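Local coordinates for odorant-binding protein 1d (Locusta migratoria, PDB 4PT1) that probably binds small odorant molecules, as a secreted, largely helical member of the insect PBP/GOBP family, at residues 17-22 with 48-53; 34-39 with 116-121; 94-99 with 103-108. All coordinates share one frame; numbering follows the deposited sequence. Where two conformers were deposited one is given.

Contact 1: residues 17-22 with 48-53; sequences EVDHTC and KCYLKC
C22 and C53 are joined covalently, with C22 SG 2.1 Å from C53 SG and a torsion of -78° about the S-S bond. This is where the contact is tightest: it brings the two CA atoms within 5.7 Å, although the axes of the two helical segments come no closer than 9.9 Å. C53 reaches across with SG anti to its backbone N (chi1 179°), while C22 SG lies beside its own N; the bridge holds C22 CB 3.6 Å from C53 CB. C22 CB also packs against the Y50 ring, 3.8 Å from Y50 CD1. The ring carries on past the cystine to D19, where Y50 OH donates to D19 OD1 at 2.7 Å. That bond takes the anti lone pair of the carboxylate oxygen, and the carboxylate and ring planes stand 74° apart. D19 OD1 also pairs with R23, one turn along helix 15-26, so this oxygen of the buried D19 has two partners, the phenol and R23.

The disulfide is the one between the first and third cysteines in the six-cysteine pattern of classic insect odorant-binding proteins; C49, one turn before C53, carries the bond to C100.

Away from the cystine the two segments part. E17 and H20 are exposed, H20 pointing away from the other helix. K48 and K52 turn to other partners, making salt bridges to E101 and D63, and L51, pointing away from 17-22, lines the pocket holding 2-(2-methoxyethoxy)ethanol.

Contact 2: residues 34-39 with 116-121; sequences HRYAEG and ELYSLV
Y36 and Y118 meet through their phenol ends; this pair makes the only close contact and most of the 109 Å² buried. From CB, the side chain of Y36 leaves helix 30-37 with CG anti to the backbone N (chi1 178°), a torsion that sends the ring out toward the other helix. The ring passes F47, whose plane is inclined to it by about 50°, and also touches V42. Farther along, Y36 CE2 comes 3.5 Å from Y118 OH, and Y36 CZ lies 4.1 Å from Y118 CE2. At the tip, Y36 OH is 2.6 Å from Y118 OH, a short hydrogen bond in which either hydroxyl could be the donor. Each oxygen lies at the edge of the other ring, near its plane, so the meeting is edge to edge through the hydroxyls; the two side chains cross at about a right angle. Y118 has the same anti torsion, and its OH also bonds H107 ND1. The hydroxyl of the buried Y118 is thereby gripped by two polar groups. A phenylalanine in place of Y36 would probably keep the packing on F47 but leave Y118 OH without its tyrosine mate and freer to shift against H107.

Just beyond Y36 the helix ends in a Schellman motif: G39, with a positive phi of 85°, is its C-prime residue, and G39 N reaches back to Y36 O at 3.0 Å.

The Y118 side chain is about 4 Å from a bound 2-(2-methoxyethoxy)ethanol, probably from the crystallisation liquor, whose pocket H107 helps to line. The tyrosine bridge thus spans helices 30-37 and 115-129 at the border of a third, helix 99-113, which packs Y110 and K111 against Y118.

Contact 3: residues 94-99 with 103-108; sequences INHDEA and AYQIHQ
A99 and A103 are linked through their backbones: A103 N donates to A99 O at 3.1 Å, nearly straight at 167°, the helical i to i-4 bond and the one hydrogen bond between the segments. It belongs to the opening turn of helix 99-113, for which E98 is the N-cap; E98 OE2 accepts from E101 N, so the loop 94-99 runs straight into a capped helix. A further polar tie comes from T102, whose OG1 bonds H96 N and ties the loop to the first turn of the helix that follows.

The ring contact is a CH-pi interaction. Q105 CG sits over one face of the H96 imidazole, 3.6 Å from the ring centroid and displaced toward the rim. The glutamine chain bends at chi2 (-68°); its amide plane lies 37° from the ring, and NE2 bonds E101 OE2. The approach of Q105 CB to H96 is modelled too close to be trusted.

Apolar packing makes up the third group. I94 and I106 lie alongside one another, pointing opposite ways, I106 touching also F67 and I94 C109, whose disulfide leads back to C91. I94 CB lies 3.8 Å from I106 CG1, and I94 CG2 is 3.9 Å from I106 N.

Overall arrangement
From the N terminus, contact 1 opens on helix 15-26 and closes on helix 45-57, making a loop of 25 residues. Contact 2 starts within that loop, at the end of helix 30-37, and closes only on helix 115-129, so contacts 1 and 2 cross. Contact 3 follows contact 1 in series and falls wholly within the long span of contact 2, tying the loop after helix 81-90 to the first half of helix 99-113. That helix links the set: A103 and Y104 pack on K52, L51 and K48 of contact 1, while its H107 reaches contact 2. Contacts 1 and 2 do not touch directly, their nearest atoms being about 5 Å apart.

Contact 1: residues 17-22 with 48-53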
loop_
_atom_site.group_PDB
_atom_site.type_symbol
_atom_site.label_atom_id
_atom_site.label_comp_id
_atom_site.label_asym_id
_atom_site.label_seq_id
_atom_site.Cartn_x
_atom_site.Cartn_y
_atom_site.Cartn_z
ATOM N N GLU A 17 4.273 -9.741 8.948
ATOM C CA GLU A 17 3.959 -10.988 8.266
ATOM C C GLU A 17 3.916 -10.843 6.758
ATOM O O GLU A 17 4.581 -11.599 6.034
ATOM C CB GLU A 17 2.625 -11.509 8.771
ATOM C CG GLU A 17 2.149 -12.799 8.124
ATOM C CD GLU A 17 0.727 -13.143 8.521
ATOM O OE1 GLU A 17 0.190 -12.526 9.464
ATOM O OE2 GLU A 17 0.125 -14.015 7.875
ATOM N N VAL A 18 3.138 -9.871 6.289
ATOM C CA VAL A 18 2.958 -9.669 4.847
ATOM C C VAL A 18 4.227 -9.105 4.215
ATOM O O VAL A 18 4.581 -9.496 3.113
ATOM C CB VAL A 18 1.674 -8.848 4.527
ATOM C CG1 VAL A 18 1.530 -8.574 3.039
ATOM C CG2 VAL A 18 0.457 -9.625 5.000
ATOM N N ASP A 19 4.959 -8.253 4.931
ATOM C CA ASP A 19 6.243 -7.790 4.422
ATOM C C ASP A 19 7.226 -8.961 4.259
ATOM O O ASP A 19 7.969 -9.058 3.273
ATOM C CB ASP A 19 6.852 -6.725 5.347
ATOM C CG ASP A 19 8.270 -6.408 4.987
ATOM O OD1 ASP A 19 8.463 -5.740 3.952
ATOM O OD2 ASP A 19 9.193 -6.819 5.738
ATOM N N HIS A 20 7.230 -9.866 5.234
ATOM C CA HIS A 20 8.123 -11.026 5.140
ATOM C C HIS A 20 7.879 -11.814 3.865
ATOM O O HIS A 20 8.814 -12.070 3.104
ATOM C CB HIS A 20 7.992 -11.889 6.361
ATOM C CG HIS A 20 8.888 -13.083 6.335
ATOM N ND1 HIS A 20 10.179 -13.016 6.704
ATOM C CD2 HIS A 20 8.665 -14.389 5.908
ATOM C CE1 HIS A 20 10.748 -14.222 6.551
ATOM N NE2 HIS A 20 9.820 -15.065 6.082
ATOM N N THR A 21 6.621 -12.152 3.584
ATOM C CA THR A 21 6.327 -12.995 2.428
ATOM C C THR A 21 6.559 -12.207 1.137
ATOM O O THR A 21 7.153 -12.707 0.189
ATOM C CB THR A 21 4.886 -13.546 2.457
ATOM O OG1 THR A 21 3.978 -12.472 2.543
ATOM C CG2 THR A 21 4.653 -14.417 3.663
ATOM N N CYS A 22 6.131 -10.960 1.113
ATOM C CA CYS A 22 6.227 -10.177 -0.122
ATOM C C CYS A 22 7.637 -9.717 -0.492
ATOM O O CYS A 22 7.986 -9.630 -1.683
ATOM C CB CYS A 22 5.284 -8.987 -0.073
ATOM S SG CYS A 22 3.537 -9.475 -0.146
ATOM N N LYS A 48 7.345 -2.118 -7.336
ATOM C CA LYS A 48 5.962 -2.170 -7.826
ATOM C C LYS A 48 5.282 -3.521 -7.528
ATOM O O LYS A 48 4.112 -3.588 -7.111
ATOM C CB LYS A 48 5.917 -1.879 -9.321
ATOM C CG LYS A 48 6.562 -0.538 -9.659
ATOM C CD LYS A 48 6.253 -0.111 -11.074
ATOM C CE LYS A 48 6.984 1.179 -11.413
ATOM N NZ LYS A 48 7.001 1.433 -12.876
ATOM N N CYS A 49 6.019 -4.602 -7.736
ATOM C CA CYS A 49 5.463 -5.924 -7.500
ATOM C C CYS A 49 5.320 -6.196 -6.004
ATOM O O CYS A 49 4.456 -6.948 -5.611
ATOM C CB CYS A 49 6.301 -6.993 -8.204
ATOM S SG CYS A 49 6.104 -6.966 -10.012
ATOM N N TYR A 50 6.129 -5.531 -5.181
ATOM C CA TYR A 50 5.948 -5.562 -3.734
ATOM C C TYR A 50 4.606 -4.917 -3.318
ATOM O O TYR A 50 3.862 -5.497 -2.522
ATOM C CB TYR A 50 7.116 -4.877 -3.053
ATOM C CG TYR A 50 6.976 -4.765 -1.562
ATOM C CD1 TYR A 50 7.339 -5.828 -0.725
ATOM C CD2 TYR A 50 6.514 -3.597 -0.976
ATOM C CE1 TYR A 50 7.234 -5.712 0.640
ATOM C CE2 TYR A 50 6.386 -3.476 0.401
ATOM C CZ TYR A 50 6.744 -4.539 1.196
ATOM O OH TYR A 50 6.636 -4.401 2.530
ATOM N N LEU A 51 4.286 -3.729 -3.843
ATOM C CA LEU A 51 2.961 -3.113 -3.655
ATOM C C LEU A 51 1.842 -4.054 -4.096
ATOM O O LEU A 51 0.851 -4.265 -3.366
ATOM C CB LEU A 51 2.839 -1.782 -4.418
ATOM C CG LEU A 51 3.769 -0.649 -3.937
ATOM C CD1 LEU A 51 3.584 0.577 -4.820
ATOM C CD2 LEU A 51 3.566 -0.301 -2.459
ATOM N N LYS A 52 2.007 -4.630 -5.286
ATOM C CA LYS A 52 1.041 -5.598 -5.806
ATOM C C LYS A 52 0.878 -6.769 -4.841
ATOM O O LYS A 52 -0.242 -7.195 -4.550
ATOM C CB LYS A 52 1.459 -6.054 -7.221
ATOM C CG LYS A 52 0.597 -7.130 -7.851
ATOM C CD LYS A 52 1.147 -8.515 -7.638
ATOM C CE LYS A 52 0.449 -9.498 -8.563
ATOM N NZ LYS A 52 0.953 -10.857 -8.325
ATOM N N CYS A 53 1.984 -7.277 -4.322
ATOM C CA CYS A 53 1.941 -8.438 -3.446
ATOM C C CYS A 53 1.162 -8.145 -2.168
ATOM O O CYS A 53 0.386 -8.978 -1.727
ATOM C CB CYS A 53 3.368 -8.898 -3.123
ATOM S SG CYS A 53 3.446 -10.312 -2.024
#

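Contact 2: residues 34-39 with 116-121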
loop_
_atom_site.group_PDB
_atom_site.type_symbol
_atom_site.label_atom_id
_atom_site.label_comp_id
_atom_site.label_asym_id
_atom_site.label_seq_id
_atom_site.Cartn_x
_atom_site.Cartn_y
_atom_site.Cartn_z
ATOM N N HIS A 34 11.620 1.740 3.472
ATOM C CA HIS A 34 11.621 2.902 4.382
ATOM C C HIS A 34 11.964 4.146 3.635
ATOM O O HIS A 34 11.515 5.228 4.033
ATOM C CB HIS A 34 12.461 2.791 5.669
ATOM C CG HIS A 34 13.791 2.135 5.501
ATOM N ND1 HIS A 34 14.627 2.439 4.502
ATOM C CD2 HIS A 34 14.435 1.184 6.284
ATOM C CE1 HIS A 34 15.737 1.695 4.619
ATOM N NE2 HIS A 34 15.618 0.936 5.718
ATOM N N ARG A 35 12.691 4.027 2.533
ATOM C CA ARG A 35 12.962 5.195 1.669
ATOM C C ARG A 35 11.759 5.662 0.902
ATOM O O ARG A 35 11.607 6.855 0.621
ATOM C CB ARG A 35 14.055 4.889 0.679
ATOM N N TYR A 36 10.918 4.720 0.500
ATOM C CA TYR A 36 9.652 5.087 -0.103
ATOM C C TYR A 36 8.768 5.749 0.948
ATOM O O TYR A 36 8.082 6.714 0.644
ATOM C CB TYR A 36 8.967 3.859 -0.670
ATOM C CG TYR A 36 7.621 4.119 -1.281
ATOM C CD1 TYR A 36 7.509 4.660 -2.553
ATOM C CD2 TYR A 36 6.463 3.789 -0.598
ATOM C CE1 TYR A 36 6.283 4.860 -3.130
ATOM C CE2 TYR A 36 5.225 3.999 -1.164
ATOM C CZ TYR A 36 5.139 4.528 -2.423
ATOM O OH TYR A 36 3.909 4.752 -2.984
ATOM N N ALA A 37 8.784 5.219 2.177
ATOM C CA ALA A 37 8.023 5.821 3.274
ATOM C C ALA A 37 8.497 7.262 3.478
ATOM O O ALA A 37 7.687 8.212 3.483
ATOM C CB ALA A 37 8.177 5.006 4.548
ATOM N N GLU A 38 9.820 7.423 3.570
ATOM C CA GLU A 38 10.446 8.733 3.740
ATOM C C GLU A 38 10.347 9.610 2.473
ATOM O O GLU A 38 11.130 10.553 2.307
ATOM C CB GLU A 38 11.919 8.582 4.174
ATOM N N GLY A 39 9.412 9.278 1.578
ATOM C CA GLY A 39 9.052 10.151 0.434
ATOM C C GLY A 39 9.903 10.029 -0.823
ATOM O O GLY A 39 9.557 10.602 -1.880
ATOM N N GLU A 116 -0.766 14.026 2.474
ATOM C CA GLU A 116 -0.462 13.972 3.903
ATOM C C GLU A 116 -0.986 12.666 4.509
ATOM O O GLU A 116 -0.321 12.052 5.319
ATOM C CB GLU A 116 -1.034 15.196 4.651
ATOM C CG GLU A 116 -0.499 16.553 4.191
ATOM C CD GLU A 116 0.994 16.545 3.878
ATOM O OE1 GLU A 116 1.755 17.282 4.543
ATOM N N LEU A 117 -2.178 12.238 4.102
ATOM C CA LEU A 117 -2.758 10.983 4.614
ATOM C C LEU A 117 -1.906 9.799 4.137
ATOM O O LEU A 117 -1.596 8.895 4.894
ATOM C CB LEU A 117 -4.204 10.836 4.125
ATOM C CG LEU A 117 -5.037 9.741 4.774
ATOM C CD1 LEU A 117 -5.351 10.092 6.217
ATOM C CD2 LEU A 117 -6.332 9.503 3.986
ATOM N N TYR A 118 -1.539 9.817 2.864
ATOM C CA TYR A 118 -0.766 8.718 2.286
ATOM C C TYR A 118 0.603 8.612 2.965
ATOM O O TYR A 118 1.040 7.522 3.341
ATOM C CB TYR A 118 -0.616 8.903 0.771
ATOM C CG TYR A 118 0.027 7.697 0.096
ATOM C CD1 TYR A 118 -0.668 6.489 -0.009
ATOM C CD2 TYR A 118 1.328 7.747 -0.394
ATOM C CE1 TYR A 118 -0.086 5.374 -0.587
ATOM C CE2 TYR A 118 1.915 6.632 -0.984
ATOM C CZ TYR A 118 1.202 5.447 -1.076
ATOM O OH TYR A 118 1.766 4.328 -1.656
ATOM N N SER A 119 1.261 9.752 3.151
ATOM C CA SER A 119 2.543 9.791 3.862
ATOM C C SER A 119 2.395 9.212 5.255
ATOM O O SER A 119 3.233 8.459 5.729
ATOM C CB SER A 119 3.060 11.229 3.962
ATOM O OG SER A 119 4.049 11.329 4.973
ATOM N N LEU A 120 1.300 9.551 5.912
ATOM C CA LEU A 120 0.997 9.042 7.245
ATOM C C LEU A 120 0.905 7.503 7.314
ATOM O O LEU A 120 1.447 6.850 8.237
ATOM C CB LEU A 120 -0.341 9.636 7.704
ATOM C CG LEU A 120 -0.597 9.583 9.190
ATOM C CD1 LEU A 120 -0.388 10.995 9.715
ATOM C CD2 LEU A 120 -2.002 9.082 9.526
ATOM N N VAL A 121 0.201 6.938 6.342
ATOM C CA VAL A 121 -0.019 5.490 6.282
ATOM C C VAL A 121 1.281 4.720 5.979
ATOM O O VAL A 121 1.636 3.757 6.686
ATOM C CB VAL A 121 -1.123 5.170 5.241
ATOM C CG1 VAL A 121 -1.128 3.694 4.858
ATOM C CG2 VAL A 121 -2.477 5.585 5.785
#

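Contact 3: residues 94-99 with 103-108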
loop_
_atom_site.group_PDB
_atom_site.type_symbol
_atom_site.label_atom_id
_atom_site.label_comp_id
_atom_site.label_asym_id
_atom_site.label_seq_id
_atom_site.Cartn_x
_atom_site.Cartn_y
_atom_site.Cartn_z
ATOM N N ILE A 94 -8.465 3.041 -11.624
ATOM C CA ILE A 94 -7.106 2.935 -12.122
ATOM C C ILE A 94 -6.882 1.463 -12.485
ATOM O O ILE A 94 -7.271 0.549 -11.736
ATOM C CB ILE A 94 -6.062 3.401 -11.076
ATOM C CG1 ILE A 94 -6.284 4.874 -10.697
ATOM C CG2 ILE A 94 -4.634 3.239 -11.598
ATOM C CD1 ILE A 94 -5.833 5.859 -11.765
ATOM N N ASN A 95 -6.288 1.252 -13.650
ATOM C CA ASN A 95 -5.977 -0.090 -14.161
ATOM C C ASN A 95 -4.896 0.094 -15.223
ATOM O O ASN A 95 -5.143 0.765 -16.207
ATOM C CB ASN A 95 -7.233 -0.749 -14.759
ATOM C CG ASN A 95 -7.756 -1.905 -13.911
ATOM N ND2 ASN A 95 -6.971 -2.992 -13.826
ATOM N N HIS A 96 -3.689 -0.430 -14.998
ATOM C CA HIS A 96 -2.565 -0.249 -15.942
ATOM C C HIS A 96 -2.367 -1.490 -16.781
ATOM O O HIS A 96 -3.169 -2.409 -16.711
ATOM C CB HIS A 96 -1.283 0.181 -15.210
ATOM C CG HIS A 96 -1.115 1.688 -15.106
ATOM N ND1 HIS A 96 -1.678 2.419 -14.112
ATOM C CD2 HIS A 96 -0.419 2.597 -15.921
ATOM C CE1 HIS A 96 -1.375 3.718 -14.290
ATOM N NE2 HIS A 96 -0.605 3.829 -15.398
ATOM N N ASP A 97 -1.330 -1.511 -17.618
ATOM C CA ASP A 97 -1.104 -2.637 -18.544
ATOM C C ASP A 97 -0.651 -3.935 -17.882
ATOM O O ASP A 97 -0.561 -4.953 -18.541
ATOM C CB ASP A 97 -0.067 -2.266 -19.607
ATOM N N GLU A 98 -0.355 -3.911 -16.589
ATOM C CA GLU A 98 0.292 -5.054 -15.965
ATOM C C GLU A 98 0.025 -5.015 -14.472
ATOM O O GLU A 98 0.085 -3.943 -13.891
ATOM C CB GLU A 98 1.786 -4.976 -16.277
ATOM C CG GLU A 98 2.649 -6.055 -15.638
ATOM C CD GLU A 98 3.307 -5.599 -14.350
ATOM O OE1 GLU A 98 3.366 -6.404 -13.395
ATOM O OE2 GLU A 98 3.760 -4.439 -14.285
ATOM N N ALA A 99 -0.265 -6.172 -13.867
ATOM C CA ALA A 99 -0.660 -6.238 -12.445
ATOM C C ALA A 99 0.197 -5.392 -11.500
ATOM O O ALA A 99 -0.356 -4.660 -10.678
ATOM C CB ALA A 99 -0.748 -7.673 -11.945
ATOM N N ALA A 103 -0.979 -1.828 -9.451
ATOM C CA ALA A 103 -0.846 -1.587 -8.007
ATOM C C ALA A 103 -0.061 -0.306 -7.727
ATOM O O ALA A 103 -0.498 0.528 -6.941
ATOM C CB ALA A 103 -0.190 -2.771 -7.310
ATOM N N TYR A 104 1.094 -0.137 -8.382
ATOM C CA TYR A 104 2.007 0.994 -8.069
ATOM C C TYR A 104 1.328 2.351 -8.321
ATOM O O TYR A 104 1.501 3.294 -7.543
ATOM C CB TYR A 104 3.354 0.857 -8.825
ATOM C CG TYR A 104 4.321 2.034 -8.663
ATOM C CD1 TYR A 104 5.175 2.135 -7.559
ATOM C CD2 TYR A 104 4.379 3.034 -9.609
ATOM C CE1 TYR A 104 6.057 3.212 -7.424
ATOM C CE2 TYR A 104 5.247 4.119 -9.492
ATOM C CZ TYR A 104 6.089 4.213 -8.393
ATOM O OH TYR A 104 6.967 5.291 -8.258
ATOM N N GLN A 105 0.528 2.420 -9.377
ATOM C CA GLN A 105 -0.147 3.639 -9.767
ATOM C C GLN A 105 -1.524 3.821 -9.127
ATOM O O GLN A 105 -2.003 4.956 -9.067
ATOM C CB GLN A 105 -0.298 3.682 -11.296
ATOM C CG GLN A 105 1.026 3.603 -12.060
ATOM C CD GLN A 105 1.927 4.827 -11.912
ATOM O OE1 GLN A 105 1.531 5.847 -11.356
ATOM N NE2 GLN A 105 3.158 4.716 -12.401
ATOM N N ILE A 106 -2.173 2.739 -8.665
ATOM C CA ILE A 106 -3.293 2.908 -7.731
ATOM C C ILE A 106 -2.702 3.660 -6.527
ATOM O O ILE A 106 -3.274 4.634 -6.057
ATOM C CB ILE A 106 -3.960 1.564 -7.298
ATOM C CG1 ILE A 106 -4.864 0.993 -8.406
ATOM C CG2 ILE A 106 -4.801 1.791 -6.036
ATOM C CD1 ILE A 106 -5.349 -0.430 -8.169
ATOM N N HIS A 107 -1.517 3.244 -6.083
ATOM C CA HIS A 107 -0.813 3.889 -4.988
ATOM C C HIS A 107 -0.345 5.302 -5.272
ATOM O O HIS A 107 -0.436 6.156 -4.402
ATOM C CB HIS A 107 0.320 3.019 -4.518
ATOM C CG HIS A 107 -0.095 2.055 -3.449
ATOM N ND1 HIS A 107 0.105 2.302 -2.132
ATOM C CD2 HIS A 107 -0.775 0.839 -3.529
ATOM C CE1 HIS A 107 -0.396 1.273 -1.418
ATOM N NE2 HIS A 107 -0.938 0.386 -2.278
ATOM N N GLN A 108 0.126 5.572 -6.488
ATOM C CA GLN A 108 0.478 6.949 -6.823
ATOM C C GLN A 108 -0.782 7.818 -6.878
ATOM O O GLN A 108 -0.713 8.967 -6.481
ATOM C CB GLN A 108 1.290 7.039 -8.115
ATOM C CG GLN A 108 2.630 6.298 -8.083
ATOM C CD GLN A 108 3.259 6.205 -6.703
ATOM O OE1 GLN A 108 3.174 5.169 -6.029
ATOM N NE2 GLN A 108 3.905 7.291 -6.270
#